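Local coordinates for protein 2-nitrobenzoate nitroreductase (Pseudomonas fluorescens, PDB 4Z85) that reduces the nitro group of 2-nitrobenzoate, probably with a bound FMN as its cofactor, at residues A[45-50]-A[89-94]; A[134-139]-A[180-185]. All coordinates share one frame; numbering follows the deposited sequence.

How the interactions relate
Both contacts are buried, apolar and built round one phenylalanine, yet they lie at different depths. Interaction 1 is at the heart of the barrel, its centre about 2 Å from that of the chain; interaction 2 lies about 11 Å from it, where a loop near the C-terminal end meets the start of strand 137-150. Strands 86-90 and 137-150 are sheet neighbours, so the two share a frame: Met91 N and Ile137 O, 2.9 Å apart, probably form a hydrogen bond. Two aliphatic methyls touching one ring atom, Phe47 CZ, mark interaction 1, whereas interaction 2 has a true CH-pi contact over a ring face. Both also reach the second subunit.

Interaction 1 (A[45-50]-A[89-94]); sequences SAFNYM and VNMVDE
Phe47 and Val89 are the backbone positions nearest each other, yet their CA atoms are 10.5 Å apart, far beyond the spacing of paired strands. Segment 45-50 lies on strand 39-52, with Ala46 at the centre of an inverse gamma turn, and segment 89-94 takes in part of strand 86-90; the long Phe47 and Met91 side chains do most of the bridging between them. Phe47 suits this task: its CG is anti to the backbone N (chi1 160°), which carries the ring outward until CZ becomes its foremost atom. Val89 approaches from the opposite direction, with CG1 likewise anti to its own N and 4.0 Å from Phe47 CZ; the methyl reaches the ring obliquely. Met91 adds a second touch to the same ring atom. Although its side chain sets off beside the contact rather than into it, the flexible thioether chain turns so that CE comes to the ring's edge, 4.3 Å from Phe47 CZ. Valine gives a compact branched surface on a strand, while methionine supplies the reach that a shorter chain would lack. The next residue, Asn48, has a polar role: its OD1 accepts Tyr49 N at 2.8 Å through an in-plane lone pair, but the bond is bent (137° at the hydrogen). Its ND2 is thereby directed to Phe47 O of the second subunit, a bond that is returned from that subunit to this one. In the barrel, strand 28-33 separates strands 39-52 and 86-90; its Ala28 and Phe57 of strand 55-62 each touch both Phe47 and Val89, and the small side chain of Ala28 is consistent with their meeting beside it. Trp139 of strand 137-150 lies against Val89 and Met91, and farther along Asp93 stands at the N-cap of helix 94-103, its OD1 making a weak hydrogen bond to Arg95 N.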
ATOM      1  N   SER A  45       5.909   1.472   5.625  1.00 17.08           N
ATOM      2  CA  SER A  45       5.277   1.499   4.306  1.00 17.58           C
ATOM      3  C   SER A  45       4.703   0.132   3.901  1.00 18.53           C
ATOM      4  O   SER A  45       4.181  -0.009   2.801  1.00 17.71           O
ATOM      5  CB  SER A  45       6.264   2.025   3.235  1.00 18.95           C
ATOM      6  OG  SER A  45       7.282   1.084   2.939  1.00 19.29           O
ATOM      7  N   ALA A  46       4.743  -0.859   4.795  1.00 17.86           N
ATOM      8  CA  ALA A  46       3.989  -2.094   4.568  1.00 15.96           C
ATOM      9  C   ALA A  46       2.597  -1.849   5.129  1.00 17.32           C
ATOM     10  O   ALA A  46       2.268  -2.283   6.235  1.00 18.43           O
ATOM     11  CB  ALA A  46       4.656  -3.308   5.237  1.00 18.43           C
ATOM     12  N   PHE A  47       1.804  -1.103   4.368  1.00 16.20           N
ATOM     13  CA  PHE A  47       0.656  -0.364   4.907  1.00 15.80           C
ATOM     14  C   PHE A  47      -0.338  -0.143   3.807  1.00 15.85           C
ATOM     15  O   PHE A  47       0.054   0.266   2.712  1.00 16.17           O
ATOM     16  CB  PHE A  47       1.137   0.987   5.466  1.00 17.57           C
ATOM     17  CG  PHE A  47       0.061   2.056   5.636  1.00 15.72           C
ATOM     18  CD1 PHE A  47      -1.087   1.821   6.388  1.00 15.79           C
ATOM     19  CD2 PHE A  47       0.250   3.320   5.089  1.00 16.24           C
ATOM     20  CE1 PHE A  47      -2.033   2.836   6.574  1.00 17.04           C
ATOM     21  CE2 PHE A  47      -0.677   4.339   5.272  1.00 14.77           C
ATOM     22  CZ  PHE A  47      -1.820   4.091   6.021  1.00 15.68           C
ATOM     23  N   ASN A  48      -1.619  -0.402   4.083  1.00 15.31           N
ATOM     24  CA  ASN A  48      -2.655   0.141   3.207  1.00 14.15           C
ATOM     25  C   ASN A  48      -4.007   0.052   3.889  1.00 15.21           C
ATOM     26  O   ASN A  48      -4.146  -0.611   4.903  1.00 15.42           O
ATOM     27  CB  ASN A  48      -2.706  -0.582   1.849  1.00 16.45           C
ATOM     28  CG  ASN A  48      -3.004   0.375   0.695  1.00 18.34           C
ATOM     29  OD1 ASN A  48      -3.752   1.330   0.868  1.00 15.67           O
ATOM     30  ND2 ASN A  48      -2.397   0.139  -0.475  1.00 15.30           N
ATOM     31  N   TYR A  49      -5.005   0.738   3.332  1.00 17.55           N
ATOM     32  CA  TYR A  49      -6.359   0.576   3.862  1.00 16.34           C
ATOM     33  C   TYR A  49      -6.931  -0.754   3.398  1.00 14.49           C
ATOM     34  O   TYR A  49      -6.535  -1.306   2.358  1.00 16.72           O
ATOM     35  CB  TYR A  49      -7.272   1.735   3.426  1.00 17.21           C
ATOM     36  CG  TYR A  49      -7.920   1.581   2.062  1.00 16.16           C
ATOM     37  CD1 TYR A  49      -7.220   1.876   0.895  1.00 18.17           C
ATOM     38  CD2 TYR A  49      -9.243   1.145   1.946  1.00 19.15           C
ATOM     39  CE1 TYR A  49      -7.812   1.734  -0.352  1.00 19.24           C
ATOM     40  CE2 TYR A  49      -9.837   0.998   0.705  1.00 18.36           C
ATOM     41  CZ  TYR A  49      -9.127   1.297  -0.435  1.00 19.92           C
ATOM     42  OH  TYR A  49      -9.745   1.155  -1.668  1.00 23.27           O
ATOM     43  N   MET A  50      -7.878  -1.272   4.177  1.00 14.31           N
ATOM     44  CA  MET A  50      -8.485  -2.542   3.850  1.00 18.50           C
ATOM     45  C   MET A  50      -9.957  -2.391   3.520  1.00 20.02           C
ATOM     46  O   MET A  50     -10.473  -3.110   2.660  1.00 21.40           O
ATOM     47  CB  MET A  50      -8.296  -3.528   4.995  1.00 18.95           C
ATOM     48  CG  MET A  50      -6.851  -4.016   5.138  1.00 20.80           C
ATOM     49  SD  MET A  50      -6.375  -5.250   3.892  1.00 20.66           S
ATOM     50  CE  MET A  50      -5.352  -4.332   2.756  1.00 19.90           C
ATOM     51  N   VAL A  89      -2.041   7.595  12.772  1.00 18.85           N
ATOM     52  CA  VAL A  89      -1.316   7.497  11.507  1.00 17.91           C
ATOM     53  C   VAL A  89      -1.164   8.897  10.909  1.00 15.59           C
ATOM     54  O   VAL A  89      -2.128   9.524  10.510  1.00 19.88           O
ATOM     55  CB  VAL A  89      -2.032   6.565  10.505  1.00 17.57           C
ATOM     56  CG1 VAL A  89      -1.319   6.600   9.147  1.00 19.86           C
ATOM     57  CG2 VAL A  89      -2.075   5.141  11.045  1.00 18.75           C
ATOM     58  N   ASN A  90       0.064   9.385  10.856  1.00 18.81           N
ATOM     59  CA  ASN A  90       0.354  10.671  10.246  1.00 19.58           C
ATOM     60  C   ASN A  90       0.794  10.435   8.827  1.00 17.97           C
ATOM     61  O   ASN A  90       1.702   9.635   8.600  1.00 19.16           O
ATOM     62  CB  ASN A  90       1.463  11.418  10.990  1.00 20.63           C
ATOM     63  CG  ASN A  90       1.136  11.650  12.445  1.00 22.49           C
ATOM     64  OD1 ASN A  90       0.478  12.636  12.785  1.00 24.19           O
ATOM     65  ND2 ASN A  90       1.586  10.747  13.309  1.00 21.03           N
ATOM     66  N   MET A  91       0.144  11.115   7.899  1.00 18.32           N
ATOM     67  CA  MET A  91       0.493  11.008   6.485  1.00 17.67           C
ATOM     68  C   MET A  91       1.687  11.914   6.220  1.00 22.99           C
ATOM     69  O   MET A  91       1.973  12.829   7.001  1.00 21.23           O
ATOM     70  CB  MET A  91      -0.692  11.377   5.592  1.00 20.86           C
ATOM     71  CG  MET A  91      -1.937  10.530   5.850  1.00 19.41           C
ATOM     72  SD  MET A  91      -1.572   8.755   5.815  1.00 20.02           S
ATOM     73  CE  MET A  91      -3.196   8.111   6.153  1.00 19.53           C
ATOM     74  N   VAL A  92       2.385  11.659   5.119  1.00 19.29           N
ATOM     75  CA  VAL A  92       3.713  12.225   4.927  1.00 19.90           C
ATOM     76  C   VAL A  92       3.798  13.018   3.636  1.00 19.78           C
ATOM     77  O   VAL A  92       3.631  12.457   2.559  1.00 20.19           O
ATOM     78  CB  VAL A  92       4.799  11.118   4.903  1.00 19.62           C
ATOM     79  CG1 VAL A  92       6.186  11.734   4.657  1.00 19.07           C
ATOM     80  CG2 VAL A  92       4.768  10.285   6.194  1.00 19.00           C
ATOM     81  N   ASP A  93       4.042  14.325   3.744  1.00 20.85           N
ATOM     82  CA  ASP A  93       4.360  15.125   2.568  1.00 21.50           C
ATOM     83  C   ASP A  93       5.676  15.876   2.790  1.00 22.61           C
ATOM     84  O   ASP A  93       6.410  15.584   3.725  1.00 21.47           O
ATOM     85  CB  ASP A  93       3.215  16.081   2.217  1.00 21.75           C
ATOM     86  CG  ASP A  93       3.014  17.205   3.234  1.00 25.98           C
ATOM     87  OD1 ASP A  93       3.665  17.221   4.293  1.00 26.21           O
ATOM     88  OD2 ASP A  93       2.169  18.081   2.949  1.00 26.68           O
ATOM     89  N   GLU A  94       5.978  16.814   1.899  1.00 21.75           N
ATOM     90  CA  GLU A  94       7.263  17.500   1.913  1.00 23.96           C
ATOM     91  C   GLU A  94       7.621  18.088   3.281  1.00 23.89           C
ATOM     92  O   GLU A  94       8.779  18.019   3.717  1.00 25.52           O
ATOM     93  CB  GLU A  94       7.252  18.608   0.857  1.00 25.18           C
ATOM     94  CG  GLU A  94       8.603  19.211   0.601  1.00 32.02           C
ATOM     95  CD  GLU A  94       8.530  20.432  -0.297  1.00 37.89           C
ATOM     96  OE1 GLU A  94       7.657  20.460  -1.189  1.00 36.20           O
ATOM     97  OE2 GLU A  94       9.342  21.367  -0.100  1.00 40.71           O
TER

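Interaction 2 (A[134-139]-A[180-185]); sequences DAPIAW and DLFQPY
The ring of Phe182 is held between Ile137 and Pro184. On one face Ile137 CD1 stands 3.6 Å from the ring centroid and just 4° off the normal, a CH-pi contact so well centred that all six ring carbons are almost equally far from this methyl. Over the middle of the opposite face Pro184 CD lies 3.6 Å above the plane, so the loop supplies one jaw of the clamp itself. At the rim Pro136 CG comes near the ring plane, 4.0 Å from Phe182 CE1. Ile137 reaches its place because its outer chain is extended (chi2 177°) and meets the phenylalanine side chain at about a right angle, so that CD1 sits over the ring centre while the CG1-CD1 bond slants steeply from the ring normal. Phe182 has CG anti to its backbone N (chi1 176°), which brings the ring from an irregular loop to the start of strand 137-150. The Pro136 and Phe182 CA atoms, 7.6 Å apart, mark the nearest approach of the two backbones. A leucine in place of Phe182 would probably lose the flat surface between Ile137 CD1 and Pro184 CD and leave Pro136 CG without its partner at the rim. Ile137 also packs on Phe165 of strand 153-165, and Gly20 of the second subunit touches Phe182, so this site lies at the dimer interface. The loop backbone has polar ties as well: Phe182 O bonds to Arg199 NH2 and Pro184 O to Thr196 OG1. Two prolines suit the setting, offering rigid aliphatic rings with no amide hydrogen to satisfy. Between the segments the contact is wholly apolar, which implies that a loop lacking regular structure is fastened to the barrel here by shape and dispersion, the methyl over the ring fixing how Phe182 lies between Ile137 and Pro184.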
ATOM      1  N   ASP A 134       3.035  19.172  12.218  1.00 28.25           N
ATOM      2  CA  ASP A 134       3.196  19.552  10.819  1.00 27.91           C
ATOM      3  C   ASP A 134       2.565  18.567   9.807  1.00 31.78           C
ATOM      4  O   ASP A 134       2.718  18.751   8.598  1.00 29.02           O
ATOM      5  CB  ASP A 134       4.684  19.713  10.487  1.00 29.42           C
ATOM      6  CG  ASP A 134       5.263  21.037  10.952  1.00 35.05           C
ATOM      7  OD1 ASP A 134       4.488  21.939  11.335  1.00 37.13           O
ATOM      8  OD2 ASP A 134       6.506  21.169  10.917  1.00 33.37           O
ATOM      9  N   ALA A 135       1.863  17.535  10.279  1.00 31.12           N
ATOM     10  CA  ALA A 135       1.317  16.519   9.364  1.00 26.93           C
ATOM     11  C   ALA A 135       0.217  17.086   8.480  1.00 25.63           C
ATOM     12  O   ALA A 135      -0.623  17.848   8.946  1.00 27.08           O
ATOM     13  CB  ALA A 135       0.787  15.314  10.143  1.00 26.36           C
ATOM     14  N   PRO A 136       0.212  16.708   7.189  1.00 23.20           N
ATOM     15  CA  PRO A 136      -0.824  17.196   6.269  1.00 25.70           C
ATOM     16  C   PRO A 136      -2.202  16.643   6.612  1.00 24.90           C
ATOM     17  O   PRO A 136      -3.209  17.346   6.556  1.00 24.92           O
ATOM     18  CB  PRO A 136      -0.352  16.693   4.902  1.00 22.72           C
ATOM     19  CG  PRO A 136       0.550  15.514   5.214  1.00 19.90           C
ATOM     20  CD  PRO A 136       1.207  15.851   6.515  1.00 26.98           C
ATOM     21  N   ILE A 137      -2.221  15.359   6.946  1.00 23.05           N
ATOM     22  CA  ILE A 137      -3.434  14.621   7.272  1.00 23.43           C
ATOM     23  C   ILE A 137      -3.042  13.630   8.346  1.00 21.52           C
ATOM     24  O   ILE A 137      -1.927  13.117   8.330  1.00 21.81           O
ATOM     25  CB  ILE A 137      -4.030  13.875   6.045  1.00 21.51           C
ATOM     26  CG1 ILE A 137      -4.345  14.839   4.889  1.00 22.11           C
ATOM     27  CG2 ILE A 137      -5.285  13.112   6.437  1.00 20.02           C
ATOM     28  CD1 ILE A 137      -4.866  14.141   3.642  1.00 22.17           C
ATOM     29  N   ALA A 138      -3.942  13.368   9.292  1.00 22.34           N
ATOM     30  CA  ALA A 138      -3.698  12.347  10.303  1.00 21.68           C
ATOM     31  C   ALA A 138      -4.960  11.551  10.569  1.00 22.51           C
ATOM     32  O   ALA A 138      -6.057  12.083  10.550  1.00 24.50           O
ATOM     33  CB  ALA A 138      -3.181  12.979  11.597  1.00 23.15           C
ATOM     34  N   TRP A 139      -4.811  10.251  10.769  1.00 20.94           N
ATOM     35  CA  TRP A 139      -5.910   9.395  11.179  1.00 21.30           C
ATOM     36  C   TRP A 139      -5.799   9.151  12.680  1.00 21.32           C
ATOM     37  O   TRP A 139      -4.767   8.690  13.168  1.00 20.63           O
ATOM     38  CB  TRP A 139      -5.876   8.046  10.450  1.00 19.13           C
ATOM     39  CG  TRP A 139      -6.120   8.061   8.979  1.00 19.72           C
ATOM     40  CD1 TRP A 139      -6.550   9.109   8.211  1.00 20.78           C
ATOM     41  CD2 TRP A 139      -5.953   6.952   8.089  1.00 17.96           C
ATOM     42  NE1 TRP A 139      -6.669   8.711   6.897  1.00 21.75           N
ATOM     43  CE2 TRP A 139      -6.314   7.390   6.800  1.00 19.59           C
ATOM     44  CE3 TRP A 139      -5.527   5.623   8.261  1.00 18.95           C
ATOM     45  CZ2 TRP A 139      -6.250   6.553   5.683  1.00 17.75           C
ATOM     46  CZ3 TRP A 139      -5.469   4.800   7.160  1.00 16.06           C
ATOM     47  CH2 TRP A 139      -5.828   5.262   5.885  1.00 17.07           C
ATOM     48  N   ASP A 180      -5.745  17.373  -5.642  1.00 31.56           N
ATOM     49  CA  ASP A 180      -4.719  18.126  -6.352  1.00 28.69           C
ATOM     50  C   ASP A 180      -3.679  18.734  -5.410  1.00 27.71           C
ATOM     51  O   ASP A 180      -2.504  18.828  -5.762  1.00 29.50           O
ATOM     52  CB  ASP A 180      -5.357  19.244  -7.192  1.00 31.03           C
ATOM     53  CG  ASP A 180      -6.173  18.712  -8.359  1.00 43.76           C
ATOM     54  OD1 ASP A 180      -6.545  17.517  -8.346  1.00 45.54           O
ATOM     55  OD2 ASP A 180      -6.451  19.493  -9.294  1.00 54.68           O
ATOM     56  N   LEU A 181      -4.102  19.149  -4.216  1.00 24.76           N
ATOM     57  CA  LEU A 181      -3.200  19.851  -3.303  1.00 25.45           C
ATOM     58  C   LEU A 181      -2.427  18.942  -2.350  1.00 25.12           C
ATOM     59  O   LEU A 181      -1.324  19.280  -1.922  1.00 27.74           O
ATOM     60  CB  LEU A 181      -3.977  20.876  -2.478  1.00 28.21           C
ATOM     61  CG  LEU A 181      -4.658  22.016  -3.230  1.00 31.37           C
ATOM     62  CD1 LEU A 181      -5.447  22.872  -2.248  1.00 31.46           C
ATOM     63  CD2 LEU A 181      -3.627  22.851  -3.963  1.00 31.38           C
ATOM     64  N   PHE A 182      -3.028  17.806  -2.003  1.00 23.87           N
ATOM     65  CA  PHE A 182      -2.397  16.827  -1.128  1.00 22.17           C
ATOM     66  C   PHE A 182      -1.329  16.073  -1.918  1.00 21.76           C
ATOM     67  O   PHE A 182      -1.640  15.411  -2.902  1.00 20.62           O
ATOM     68  CB  PHE A 182      -3.455  15.869  -0.558  1.00 22.49           C
ATOM     69  CG  PHE A 182      -2.892  14.757   0.286  1.00 22.75           C
ATOM     70  CD1 PHE A 182      -1.939  15.014   1.255  1.00 20.56           C
ATOM     71  CD2 PHE A 182      -3.337  13.458   0.112  1.00 21.24           C
ATOM     72  CE1 PHE A 182      -1.436  13.991   2.040  1.00 22.42           C
ATOM     73  CE2 PHE A 182      -2.831  12.426   0.889  1.00 19.05           C
ATOM     74  CZ  PHE A 182      -1.887  12.696   1.846  1.00 19.40           C
ATOM     75  N   GLN A 183      -0.075  16.200  -1.502  1.00 21.27           N
ATOM     76  CA  GLN A 183       1.030  15.635  -2.274  1.00 19.20           C
ATOM     77  C   GLN A 183       1.909  14.753  -1.411  1.00 19.08           C
ATOM     78  O   GLN A 183       3.045  15.099  -1.083  1.00 20.26           O
ATOM     79  CB  GLN A 183       1.856  16.749  -2.928  1.00 24.05           C
ATOM     80  CG  GLN A 183       1.061  17.539  -3.951  1.00 24.79           C
ATOM     81  CD  GLN A 183       1.952  18.469  -4.764  1.00 31.85           C
ATOM     82  OE1 GLN A 183       3.004  18.893  -4.295  1.00 34.51           O
ATOM     83  NE2 GLN A 183       1.541  18.772  -5.990  1.00 36.36           N
ATOM     84  N   PRO A 184       1.391  13.571  -1.067  1.00 19.09           N
ATOM     85  CA  PRO A 184       2.192  12.670  -0.236  1.00 18.24           C
ATOM     86  C   PRO A 184       3.407  12.098  -0.970  1.00 18.51           C
ATOM     87  O   PRO A 184       3.434  12.045  -2.202  1.00 19.64           O
ATOM     88  CB  PRO A 184       1.201  11.558   0.125  1.00 17.19           C
ATOM     89  CG  PRO A 184       0.233  11.537  -1.027  1.00 18.51           C
ATOM     90  CD  PRO A 184       0.089  12.994  -1.436  1.00 18.85           C
ATOM     91  N   TYR A 185       4.403  11.688  -0.191  1.00 18.84           N
ATOM     92  CA  TYR A 185       5.562  10.935  -0.682  1.00 17.66           C
ATOM     93  C   TYR A 185       5.246   9.447  -0.703  1.00 16.82           C
ATOM     94  O   TYR A 185       4.737   8.925   0.281  1.00 19.48           O
ATOM     95  CB  TYR A 185       6.774  11.133   0.229  1.00 18.50           C
ATOM     96  CG  TYR A 185       7.554  12.398  -0.008  1.00 18.24           C
ATOM     97  CD1 TYR A 185       6.909  13.576  -0.363  1.00 21.66           C
ATOM     98  CD2 TYR A 185       8.933  12.411   0.143  1.00 23.15           C
ATOM     99  CE1 TYR A 185       7.632  14.745  -0.576  1.00 23.58           C
ATOM    100  CE2 TYR A 185       9.658  13.566  -0.074  1.00 24.01           C
ATOM    101  CZ  TYR A 185       9.004  14.722  -0.432  1.00 27.70           C
ATOM    102  OH  TYR A 185       9.733  15.871  -0.640  1.00 30.69           O
TER